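Local coordinates for putative nisin-resistance protein (Streptococcus agalactiae 515, PDB 4Y68) that probably confers resistance to the lantibiotic nisin as a lipoprotein peptidase of family S41 that recognises and cleaves it, at residues Thr250-Leu262 with Ala266-Arg278. Residues are numbered along the deposited sequence; the frame is centred on the assembly and turned at random.
Sequences TAGYTTVNETFML and ARLALTTGIVSDR
With CG of N257 beside its backbone N (chi1 -68°) and OG1 of T271 likewise beside its own (chi1 -57°), amide and hydroxyl meet on one face of the hairpin formed by strands 256-261 and 267-276. T271 OG1 donates to N257 OD1 at 2.7 Å, tilted 28° from the plane of the side-chain carbonyl. Further along this face M261, bent at chi2, lays SD 3.6 Å from R267 NE and puts CE over one face of the guanidinium.

The other face is more apolar toward the turn, where the edge of the F260 ring meets L270, CE2 lying 4.0 Å from CB, and the F260 and L268 side chains lie side by side, CD2 to CD2 4.2 Å. R42 of helix 32-46 lies against both. Next to them E258 crosses T272 at about a right angle, CG 3.2 Å from OG1, while its carboxylate forms a salt bridge with R46 of the same helix.

Paired backbone bonds join E258 to L270 and F260 to L268, and L262 N closes the turn end on A266 O at 2.7 Å. At T272 and G273 a classic beta bulge breaks the alternation: V256 O accepts T272 N at 2.9 Å and, weakly, G273 N, while V256 N returns to G273 O. On its far side V275 CG2 reaches V256 CG2. Within this S41 peptidase region, strand 267-276 also pairs with strands 92-94 and 180-185. The chemistry is thus divided: the hydroxyl of buried T271 holds N257 OD1 and helps orient its amide, while opposite, an apolar patch and a carboxylate probably stabilised by R46 tie the hairpin to helix 32-46.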
ATOM      1  N   THR A 250      10.325   0.364   9.084  1.00 22.73           N
ATOM      2  CA  THR A 250       9.090  -0.280   8.642  1.00 24.89           C
ATOM      3  C   THR A 250       9.298  -1.725   8.150  1.00 23.92           C
ATOM      4  O   THR A 250      10.410  -2.240   8.159  1.00 24.46           O
ATOM      5  CB  THR A 250       8.457   0.556   7.550  1.00 24.89           C
ATOM      6  OG1 THR A 250       9.362   0.644   6.454  1.00 23.40           O
ATOM      7  CG2 THR A 250       8.238   1.962   8.075  1.00 22.56           C
ATOM      8  N   ALA A 251       8.234  -2.376   7.693  1.00 26.13           N
ATOM      9  CA  ALA A 251       8.284  -3.821   7.455  1.00 24.64           C
ATOM     10  C   ALA A 251       9.114  -4.178   6.237  1.00 26.26           C
ATOM     11  O   ALA A 251       9.609  -5.292   6.137  1.00 27.59           O
ATOM     12  CB  ALA A 251       6.872  -4.392   7.310  1.00 22.97           C
ATOM     13  N   GLY A 252       9.261  -3.246   5.307  1.00 23.82           N
ATOM     14  CA  GLY A 252      10.065  -3.498   4.121  1.00 21.10           C
ATOM     15  C   GLY A 252       9.281  -4.113   2.979  1.00 23.70           C
ATOM     16  O   GLY A 252       9.731  -5.083   2.368  1.00 22.76           O
ATOM     17  N   TYR A 253       8.106  -3.552   2.678  1.00 22.67           N
ATOM     18  CA  TYR A 253       7.306  -4.023   1.539  1.00 19.61           C
ATOM     19  C   TYR A 253       7.149  -2.857   0.578  1.00 23.93           C
ATOM     20  O   TYR A 253       6.063  -2.590   0.032  1.00 23.36           O
ATOM     21  CB  TYR A 253       5.958  -4.603   2.003  1.00 20.13           C
ATOM     22  CG  TYR A 253       6.131  -5.948   2.702  1.00 21.17           C
ATOM     23  CD1 TYR A 253       5.949  -7.138   2.019  1.00 22.80           C
ATOM     24  CD2 TYR A 253       6.514  -6.016   4.029  1.00 28.55           C
ATOM     25  CE1 TYR A 253       6.132  -8.359   2.636  1.00 26.90           C
ATOM     26  CE2 TYR A 253       6.716  -7.234   4.664  1.00 27.60           C
ATOM     27  CZ  TYR A 253       6.516  -8.402   3.960  1.00 32.13           C
ATOM     28  OH  TYR A 253       6.695  -9.615   4.586  1.00 35.54           O
ATOM     29  N   THR A 254       8.263  -2.156   0.390  1.00 20.11           N
ATOM     30  CA  THR A 254       8.297  -1.001  -0.474  1.00 19.11           C
ATOM     31  C   THR A 254       8.470  -1.488  -1.911  1.00 23.17           C
ATOM     32  O   THR A 254       9.545  -1.390  -2.496  1.00 22.80           O
ATOM     33  CB  THR A 254       9.422  -0.009  -0.068  1.00 20.60           C
ATOM     34  OG1 THR A 254      10.606  -0.737   0.300  1.00 21.78           O
ATOM     35  CG2 THR A 254       8.977   0.828   1.144  1.00 21.44           C
ATOM     36  N   THR A 255       7.395  -2.049  -2.458  1.00 21.90           N
ATOM     37  CA  THR A 255       7.289  -2.255  -3.893  1.00 21.87           C
ATOM     38  C   THR A 255       5.849  -2.036  -4.307  1.00 21.71           C
ATOM     39  O   THR A 255       4.918  -2.262  -3.523  1.00 20.73           O
ATOM     40  CB  THR A 255       7.757  -3.659  -4.340  1.00 20.12           C
ATOM     41  OG1 THR A 255       7.208  -4.663  -3.467  1.00 24.64           O
ATOM     42  CG2 THR A 255       9.278  -3.738  -4.317  1.00 21.98           C
ATOM     43  N   VAL A 256       5.663  -1.588  -5.543  1.00 20.96           N
ATOM     44  CA  VAL A 256       4.320  -1.470  -6.091  1.00 18.54           C
ATOM     45  C   VAL A 256       3.794  -2.834  -6.577  1.00 21.45           C
ATOM     46  O   VAL A 256       4.499  -3.589  -7.261  1.00 20.76           O
ATOM     47  CB  VAL A 256       4.306  -0.434  -7.230  1.00 22.45           C
ATOM     48  CG1 VAL A 256       3.042  -0.577  -8.085  1.00 25.57           C
ATOM     49  CG2 VAL A 256       4.435   0.982  -6.649  1.00 19.87           C
ATOM     50  N   ASN A 257       2.569  -3.176  -6.195  1.00 18.76           N
ATOM     51  CA  ASN A 257       1.893  -4.342  -6.757  1.00 18.70           C
ATOM     52  C   ASN A 257       0.782  -3.970  -7.724  1.00 22.62           C
ATOM     53  O   ASN A 257       0.196  -2.885  -7.637  1.00 22.04           O
ATOM     54  CB  ASN A 257       1.280  -5.219  -5.665  1.00 21.93           C
ATOM     55  CG  ASN A 257       2.322  -5.895  -4.800  1.00 21.14           C
ATOM     56  OD1 ASN A 257       3.502  -5.959  -5.156  1.00 18.14           O
ATOM     57  ND2 ASN A 257       1.886  -6.401  -3.643  1.00 22.58           N
ATOM     58  N   GLU A 258       0.502  -4.885  -8.642  1.00 22.34           N
ATOM     59  CA  GLU A 258      -0.695  -4.807  -9.464  1.00 21.65           C
ATOM     60  C   GLU A 258      -1.512  -6.041  -9.114  1.00 23.11           C
ATOM     61  O   GLU A 258      -0.944  -7.099  -8.827  1.00 23.24           O
ATOM     62  CB  GLU A 258      -0.354  -4.741 -10.952  1.00 20.84           C
ATOM     63  CG  GLU A 258       0.609  -3.590 -11.311  1.00 22.60           C
ATOM     64  CD  GLU A 258       1.100  -3.619 -12.769  1.00 29.00           C
ATOM     65  OE1 GLU A 258       0.780  -4.575 -13.499  1.00 28.58           O
ATOM     66  OE2 GLU A 258       1.821  -2.678 -13.186  1.00 31.60           O
ATOM     67  N   THR A 259      -2.835  -5.910  -9.088  1.00 25.74           N
ATOM     68  CA  THR A 259      -3.656  -7.001  -8.598  1.00 21.89           C
ATOM     69  C   THR A 259      -4.583  -7.474  -9.700  1.00 26.45           C
ATOM     70  O   THR A 259      -5.252  -6.668 -10.342  1.00 26.42           O
ATOM     71  CB  THR A 259      -4.462  -6.580  -7.348  1.00 26.63           C
ATOM     72  OG1 THR A 259      -3.553  -6.267  -6.282  1.00 26.77           O
ATOM     73  CG2 THR A 259      -5.382  -7.713  -6.895  1.00 27.75           C
ATOM     74  N   PHE A 260      -4.606  -8.787  -9.914  1.00 22.68           N
ATOM     75  CA  PHE A 260      -5.334  -9.395 -11.025  1.00 26.46           C
ATOM     76  C   PHE A 260      -6.443 -10.296 -10.492  1.00 26.14           C
ATOM     77  O   PHE A 260      -6.185 -11.209  -9.700  1.00 21.36           O
ATOM     78  CB  PHE A 260      -4.370 -10.171 -11.933  1.00 26.13           C
ATOM     79  CG  PHE A 260      -3.268  -9.318 -12.503  1.00 30.77           C
ATOM     80  CD1 PHE A 260      -3.436  -8.670 -13.721  1.00 29.96           C
ATOM     81  CD2 PHE A 260      -2.081  -9.124 -11.794  1.00 24.50           C
ATOM     82  CE1 PHE A 260      -2.432  -7.855 -14.228  1.00 30.89           C
ATOM     83  CE2 PHE A 260      -1.066  -8.325 -12.299  1.00 22.94           C
ATOM     84  CZ  PHE A 260      -1.243  -7.683 -13.511  1.00 34.98           C
ATOM     85  N   MET A 261      -7.682  -9.992 -10.874  1.00 26.81           N
ATOM     86  CA  MET A 261      -8.834 -10.771 -10.419  1.00 27.21           C
ATOM     87  C   MET A 261      -8.927 -12.035 -11.243  1.00 25.48           C
ATOM     88  O   MET A 261      -9.070 -11.975 -12.463  1.00 26.73           O
ATOM     89  CB  MET A 261     -10.137  -9.983 -10.529  1.00 28.06           C
ATOM     90  CG  MET A 261     -10.048  -8.560  -9.983  1.00 35.32           C
ATOM     91  SD  MET A 261      -9.540  -8.456  -8.256  1.00 42.02           S
ATOM     92  CE  MET A 261      -8.993  -6.751  -8.174  1.00 31.44           C
ATOM     93  N   LEU A 262      -8.846 -13.172 -10.576  1.00 26.20           N
ATOM     94  CA  LEU A 262      -8.852 -14.454 -11.272  1.00 28.04           C
ATOM     95  C   LEU A 262     -10.278 -14.969 -11.465  1.00 29.87           C
ATOM     96  O   LEU A 262     -11.232 -14.415 -10.916  1.00 24.66           O
ATOM     97  CB  LEU A 262      -8.004 -15.459 -10.498  1.00 24.40           C
ATOM     98  CG  LEU A 262      -6.588 -14.935 -10.261  1.00 25.77           C
ATOM     99  CD1 LEU A 262      -5.801 -15.891  -9.386  1.00 24.31           C
ATOM    100  CD2 LEU A 262      -5.894 -14.714 -11.610  1.00 18.53           C
ATOM    101  N   ALA A 266     -10.585 -15.234  -6.780  1.00 29.56           N
ATOM    102  CA  ALA A 266      -9.287 -15.158  -6.132  1.00 30.92           C
ATOM    103  C   ALA A 266      -8.509 -13.988  -6.748  1.00 22.46           C
ATOM    104  O   ALA A 266      -8.796 -13.580  -7.868  1.00 23.46           O
ATOM    105  CB  ALA A 266      -8.541 -16.467  -6.277  1.00 24.49           C
ATOM    106  N   ARG A 267      -7.551 -13.450  -6.004  1.00 23.42           N
ATOM    107  CA  ARG A 267      -6.707 -12.348  -6.480  1.00 25.56           C
ATOM    108  C   ARG A 267      -5.226 -12.691  -6.527  1.00 23.52           C
ATOM    109  O   ARG A 267      -4.669 -13.182  -5.549  1.00 27.23           O
ATOM    110  CB  ARG A 267      -6.858 -11.121  -5.583  1.00 23.87           C
ATOM    111  CG  ARG A 267      -8.227 -10.578  -5.458  1.00 28.43           C
ATOM    112  CD  ARG A 267      -8.143  -9.199  -4.800  1.00 38.77           C
ATOM    113  NE  ARG A 267      -9.452  -8.565  -4.679  1.00 35.22           N
ATOM    114  CZ  ARG A 267      -9.707  -7.539  -3.871  1.00 39.19           C
ATOM    115  NH1 ARG A 267      -8.733  -7.031  -3.114  1.00 26.81           N
ATOM    116  NH2 ARG A 267     -10.938  -7.022  -3.820  1.00 38.91           N
ATOM    117  N   LEU A 268      -4.585 -12.400  -7.651  1.00 24.74           N
ATOM    118  CA  LEU A 268      -3.138 -12.432  -7.737  1.00 20.10           C
ATOM    119  C   LEU A 268      -2.601 -11.029  -7.484  1.00 21.95           C
ATOM    120  O   LEU A 268      -2.799 -10.140  -8.303  1.00 19.80           O
ATOM    121  CB  LEU A 268      -2.678 -12.955  -9.104  1.00 20.69           C
ATOM    122  CG  LEU A 268      -1.192 -12.757  -9.475  1.00 18.20           C
ATOM    123  CD1 LEU A 268      -0.253 -13.578  -8.603  1.00 17.93           C
ATOM    124  CD2 LEU A 268      -0.923 -13.062 -10.955  1.00 23.40           C
ATOM    125  N   ALA A 269      -1.955 -10.840  -6.330  1.00 21.16           N
ATOM    126  CA  ALA A 269      -1.207  -9.632  -6.023  1.00 21.12           C
ATOM    127  C   ALA A 269       0.234  -9.781  -6.502  1.00 20.06           C
ATOM    128  O   ALA A 269       1.012 -10.508  -5.905  1.00 21.15           O
ATOM    129  CB  ALA A 269      -1.234  -9.348  -4.535  1.00 18.24           C
ATOM    130  N   LEU A 270       0.591  -9.065  -7.556  1.00 18.83           N
ATOM    131  CA  LEU A 270       1.882  -9.260  -8.233  1.00 18.95           C
ATOM    132  C   LEU A 270       2.787  -8.024  -8.168  1.00 19.52           C
ATOM    133  O   LEU A 270       2.360  -6.922  -8.518  1.00 22.67           O
ATOM    134  CB  LEU A 270       1.640  -9.646  -9.702  1.00 18.68           C
ATOM    135  CG  LEU A 270       2.855  -9.964 -10.569  1.00 21.96           C
ATOM    136  CD1 LEU A 270       3.686 -11.067  -9.913  1.00 20.08           C
ATOM    137  CD2 LEU A 270       2.411 -10.409 -11.958  1.00 17.90           C
ATOM    138  N   THR A 271       4.039  -8.204  -7.750  1.00 20.11           N
ATOM    139  CA  THR A 271       4.946  -7.070  -7.620  1.00 17.33           C
ATOM    140  C   THR A 271       5.497  -6.681  -8.979  1.00 20.48           C
ATOM    141  O   THR A 271       6.016  -7.529  -9.710  1.00 23.47           O
ATOM    142  CB  THR A 271       6.089  -7.394  -6.656  1.00 18.77           C
ATOM    143  OG1 THR A 271       5.533  -7.761  -5.388  1.00 20.62           O
ATOM    144  CG2 THR A 271       7.002  -6.200  -6.489  1.00 18.78           C
ATOM    145  N   THR A 272       5.378  -5.412  -9.338  1.00 20.93           N
ATOM    146  CA  THR A 272       5.712  -5.001 -10.698  1.00 22.34           C
ATOM    147  C   THR A 272       6.611  -3.774 -10.739  1.00 21.99           C
ATOM    148  O   THR A 272       7.114  -3.410 -11.785  1.00 23.92           O
ATOM    149  CB  THR A 272       4.442  -4.702 -11.497  1.00 21.14           C
ATOM    150  OG1 THR A 272       3.728  -3.646 -10.844  1.00 24.81           O
ATOM    151  CG2 THR A 272       3.556  -5.935 -11.543  1.00 19.98           C
ATOM    152  N   GLY A 273       6.818  -3.149  -9.590  1.00 19.01           N
ATOM    153  CA  GLY A 273       7.542  -1.894  -9.545  1.00 22.97           C
ATOM    154  C   GLY A 273       8.472  -1.720  -8.351  1.00 24.01           C
ATOM    155  O   GLY A 273       8.105  -1.971  -7.199  1.00 20.96           O
ATOM    156  N   ILE A 274       9.701  -1.332  -8.657  1.00 20.59           N
ATOM    157  CA  ILE A 274      10.656  -0.849  -7.674  1.00 23.22           C
ATOM    158  C   ILE A 274      10.312   0.595  -7.428  1.00 21.95           C
ATOM    159  O   ILE A 274       9.707   1.227  -8.294  1.00 26.45           O
ATOM    160  CB  ILE A 274      12.108  -0.993  -8.177  1.00 26.03           C
ATOM    161  CG1 ILE A 274      12.614  -2.384  -7.849  1.00 26.79           C
ATOM    162  CG2 ILE A 274      13.026   0.016  -7.519  1.00 35.02           C
ATOM    163  CD1 ILE A 274      11.939  -3.408  -8.613  1.00 32.60           C
ATOM    164  N   VAL A 275      10.695   1.127  -6.274  1.00 23.98           N
ATOM    165  CA  VAL A 275      10.186   2.420  -5.825  1.00 20.83           C
ATOM    166  C   VAL A 275      11.307   3.422  -5.497  1.00 22.77           C
ATOM    167  O   VAL A 275      12.374   3.049  -4.998  1.00 20.62           O
ATOM    168  CB  VAL A 275       9.272   2.219  -4.587  1.00 22.01           C
ATOM    169  CG1 VAL A 275       9.120   3.493  -3.800  1.00 25.18           C
ATOM    170  CG2 VAL A 275       7.886   1.696  -5.013  1.00 25.27           C
ATOM    171  N   SER A 276      11.078   4.702  -5.774  1.00 21.05           N
ATOM    172  CA  SER A 276      11.978   5.725  -5.243  1.00 19.75           C
ATOM    173  C   SER A 276      11.182   6.917  -4.752  1.00 17.92           C
ATOM    174  O   SER A 276      10.138   7.215  -5.292  1.00 20.71           O
ATOM    175  CB  SER A 276      12.997   6.148  -6.297  1.00 21.78           C
ATOM    176  OG  SER A 276      12.318   6.536  -7.462  1.00 27.75           O
ATOM    177  N   ASP A 277      11.669   7.585  -3.717  1.00 21.80           N
ATOM    178  CA  ASP A 277      10.979   8.742  -3.167  1.00 23.29           C
ATOM    179  C   ASP A 277      11.399  10.019  -3.918  1.00 25.52           C
ATOM    180  O   ASP A 277      12.206   9.949  -4.857  1.00 27.43           O
ATOM    181  CB  ASP A 277      11.227   8.857  -1.646  1.00 21.39           C
ATOM    182  CG  ASP A 277      12.694   9.041  -1.286  1.00 25.67           C
ATOM    183  OD1 ASP A 277      13.462   9.625  -2.068  1.00 24.46           O
ATOM    184  OD2 ASP A 277      13.088   8.595  -0.192  1.00 31.75           O
ATOM    185  N   ARG A 278      10.819  11.158  -3.536  1.00 24.24           N
ATOM    186  CA  ARG A 278      11.094  12.452  -4.186  1.00 27.00           C
ATOM    187  C   ARG A 278      12.585  12.808  -4.144  1.00 32.47           C
ATOM    188  O   ARG A 278      13.084  13.515  -5.012  1.00 30.06           O
ATOM    189  CB  ARG A 278      10.281  13.591  -3.529  1.00 24.73           C
ATOM    190  CG  ARG A 278       8.913  13.828  -4.159  1.00 32.36           C
ATOM    191  CD  ARG A 278       8.159  15.041  -3.535  1.00 31.28           C
ATOM    192  NE  ARG A 278       8.072  14.832  -2.108  1.00 23.90           N
ATOM    193  CZ  ARG A 278       6.997  14.383  -1.472  1.00 24.18           C
ATOM    194  NH1 ARG A 278       5.851  14.162  -2.118  1.00 19.75           N
ATOM    195  NH2 ARG A 278       7.073  14.179  -0.159  1.00 27.05           N
TER